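Local coordinates for protein response regulator receiver (Brucella melitensis biovar Abortus, PDB 4G97) that probably acts as a phosphorylation-controlled response regulator in two-component signalling, joining a sigma-factor-like region to a receiver domain, at residues 143-148 with 186-191. Residues are numbered along the deposited sequence; the frame is centred on the assembly and turned at random.
Sequences MIIEDE and RMVLAD
Met143, Ile144 and Ile145 pair in parallel with Val188, Leu189 and Ala190. Met143 and Ile145 each bond to the residues on both sides of their partner, from Met143 N to Met187 O (3.0 Å) through to Asp191 N on Ile145 O (2.7 Å), with Leu189 bonded to both. These are the first and third strands of the CheY-like receiver fold, and both are lined with apolar residues because helices cover each face of the sheet. On the face of Met143, Ile145, Val188 and Ala190 the fit is close. Met143 bends at chi3 (36°) and lays its CE beside Val188 CG2, 3.5 Å away, while Ile145 CD1 reaches across to Val188 CG1 at 3.9 Å. Small Ala190 suits its place beside branched Ile145, CB to CD1 4.1 Å. On the other face Ile144 and Leu189 meet more loosely, CG1 to CD1 4.3 Å.

The polar end forms the acidic pocket that in CheY-like receivers surrounds the phosphorylated aspartate, probably Asp191 here, unmodified in this structure. Its OD2 lies 2.5 Å from Glu146 OE2, with the carboxylate planes 78° apart, and also forms a salt bridge with Lys239. Asp147 OD1 comes within 4.9 Å of Asp191 OD2, without contact, whereas Glu148 is exposed and its side chain leads away. Glu146 OE1 accepts the N-H of Glu148, the N-cap residue of helix 149-161, on its anti lone pair. That helix covers Ile144 and Leu189, helix 200-210 packs on the opposite face, and strands 165-170 and 215-219 flank the pair.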
loop_
_atom_site.group_PDB
_atom_site.type_symbol
_atom_site.label_atom_id
_atom_site.label_comp_id
_atom_site.label_asym_id
_atom_site.label_seq_id
_atom_site.Cartn_x
_atom_site.Cartn_y
_atom_site.Cartn_z
ATOM N N MET A 143 -6.567 -11.217 -10.761
ATOM C CA MET A 143 -7.725 -10.667 -11.425
ATOM C C MET A 143 -7.697 -9.131 -11.273
ATOM O O MET A 143 -7.414 -8.614 -10.179
ATOM C CB MET A 143 -8.983 -11.256 -10.814
ATOM C CG MET A 143 -10.255 -10.680 -11.377
ATOM S SD MET A 143 -11.783 -11.345 -10.670
ATOM C CE MET A 143 -11.326 -11.569 -9.018
ATOM N N ILE A 144 -8.014 -8.423 -12.382
ATOM C CA ILE A 144 -8.126 -6.965 -12.434
ATOM C C ILE A 144 -9.599 -6.603 -12.516
ATOM O O ILE A 144 -10.283 -7.096 -13.401
ATOM C CB ILE A 144 -7.323 -6.336 -13.613
ATOM C CG1 ILE A 144 -5.808 -6.651 -13.470
ATOM C CG2 ILE A 144 -7.574 -4.755 -13.674
ATOM C CD1 ILE A 144 -4.935 -6.303 -14.662
ATOM N N ILE A 145 -10.094 -5.767 -11.592
ATOM C CA ILE A 145 -11.454 -5.224 -11.647
ATOM C C ILE A 145 -11.262 -3.746 -11.991
ATOM O O ILE A 145 -10.868 -2.941 -11.135
ATOM C CB ILE A 145 -12.343 -5.419 -10.394
ATOM C CG1 ILE A 145 -12.401 -6.915 -9.955
ATOM C CG2 ILE A 145 -13.759 -4.912 -10.728
ATOM C CD1 ILE A 145 -12.930 -7.141 -8.591
ATOM N N GLU A 146 -11.455 -3.415 -13.263
ATOM C CA GLU A 146 -11.242 -2.064 -13.780
ATOM C C GLU A 146 -12.039 -1.856 -15.071
ATOM O O GLU A 146 -11.852 -2.610 -16.023
ATOM C CB GLU A 146 -9.725 -1.816 -14.004
ATOM C CG GLU A 146 -9.378 -0.513 -14.707
ATOM C CD GLU A 146 -9.778 0.709 -13.913
ATOM O OE1 GLU A 146 -10.677 1.454 -14.365
ATOM O OE2 GLU A 146 -9.241 0.877 -12.797
ATOM N N ASP A 147 -12.913 -0.830 -15.100
ATOM C CA ASP A 147 -13.756 -0.509 -16.269
ATOM C C ASP A 147 -13.086 0.370 -17.343
ATOM O O ASP A 147 -13.551 0.358 -18.478
ATOM C CB ASP A 147 -15.096 0.119 -15.837
ATOM C CG ASP A 147 -14.977 1.470 -15.150
ATOM O OD1 ASP A 147 -13.899 1.757 -14.568
ATOM O OD2 ASP A 147 -15.966 2.225 -15.163
ATOM N N GLU A 148 -12.048 1.150 -16.984
ATOM C CA GLU A 148 -11.335 2.031 -17.928
ATOM C C GLU A 148 -10.277 1.236 -18.697
ATOM O O GLU A 148 -9.253 0.856 -18.110
ATOM C CB GLU A 148 -10.708 3.255 -17.230
ATOM C CG GLU A 148 -11.611 4.479 -17.134
ATOM C CD GLU A 148 -12.308 4.941 -18.407
ATOM O OE1 GLU A 148 -11.627 5.130 -19.443
ATOM O OE2 GLU A 148 -13.549 5.106 -18.365
ATOM N N ARG A 186 -5.247 -15.729 -7.245
ATOM C CA ARG A 186 -4.583 -15.705 -5.953
ATOM C C ARG A 186 -4.589 -14.298 -5.315
ATOM O O ARG A 186 -4.452 -14.164 -4.100
ATOM C CB ARG A 186 -3.147 -16.214 -6.175
ATOM C CG ARG A 186 -2.317 -16.518 -4.937
ATOM C CD ARG A 186 -2.939 -17.598 -4.089
ATOM N NE ARG A 186 -2.194 -17.803 -2.845
ATOM C CZ ARG A 186 -2.360 -17.100 -1.730
ATOM N NH1 ARG A 186 -3.224 -16.093 -1.694
ATOM N NH2 ARG A 186 -1.649 -17.384 -0.648
ATOM N N MET A 187 -4.784 -13.266 -6.152
ATOM C CA MET A 187 -4.765 -11.854 -5.785
ATOM C C MET A 187 -5.757 -11.096 -6.652
ATOM O O MET A 187 -6.035 -11.498 -7.793
ATOM C CB MET A 187 -3.330 -11.307 -6.015
ATOM C CG MET A 187 -3.116 -9.856 -5.578
ATOM S SD MET A 187 -1.401 -9.289 -5.733
ATOM C CE MET A 187 -0.725 -9.934 -4.318
ATOM N N VAL A 188 -6.259 -9.960 -6.125
ATOM C CA VAL A 188 -7.181 -9.075 -6.834
ATOM C C VAL A 188 -6.640 -7.633 -6.793
ATOM O O VAL A 188 -6.186 -7.179 -5.742
ATOM C CB VAL A 188 -8.637 -9.179 -6.257
ATOM C CG1 VAL A 188 -9.589 -8.206 -6.940
ATOM C CG2 VAL A 188 -9.181 -10.603 -6.375
ATOM N N LEU A 189 -6.708 -6.921 -7.942
ATOM C CA LEU A 189 -6.390 -5.491 -8.060
ATOM C C LEU A 189 -7.719 -4.898 -8.500
ATOM O O LEU A 189 -8.199 -5.225 -9.591
ATOM C CB LEU A 189 -5.267 -5.210 -9.075
ATOM C CG LEU A 189 -4.051 -6.147 -8.987
ATOM C CD1 LEU A 189 -3.145 -5.953 -10.128
ATOM C CD2 LEU A 189 -3.305 -5.993 -7.698
ATOM N N ALA A 190 -8.387 -4.153 -7.580
ATOM C CA ALA A 190 -9.735 -3.638 -7.811
ATOM C C ALA A 190 -9.888 -2.133 -7.777
ATOM O O ALA A 190 -9.450 -1.476 -6.823
ATOM C CB ALA A 190 -10.708 -4.257 -6.814
ATOM N N ASP A 191 -10.564 -1.593 -8.799
ATOM C CA ASP A 191 -10.931 -0.176 -8.803
ATOM C C ASP A 191 -12.096 -0.002 -7.816
ATOM O O ASP A 191 -12.909 -0.914 -7.653
ATOM C CB ASP A 191 -11.371 0.310 -10.186
ATOM C CG ASP A 191 -11.293 1.830 -10.303
ATOM O OD1 ASP A 191 -12.000 2.527 -9.537
ATOM O OD2 ASP A 191 -10.495 2.315 -11.116
#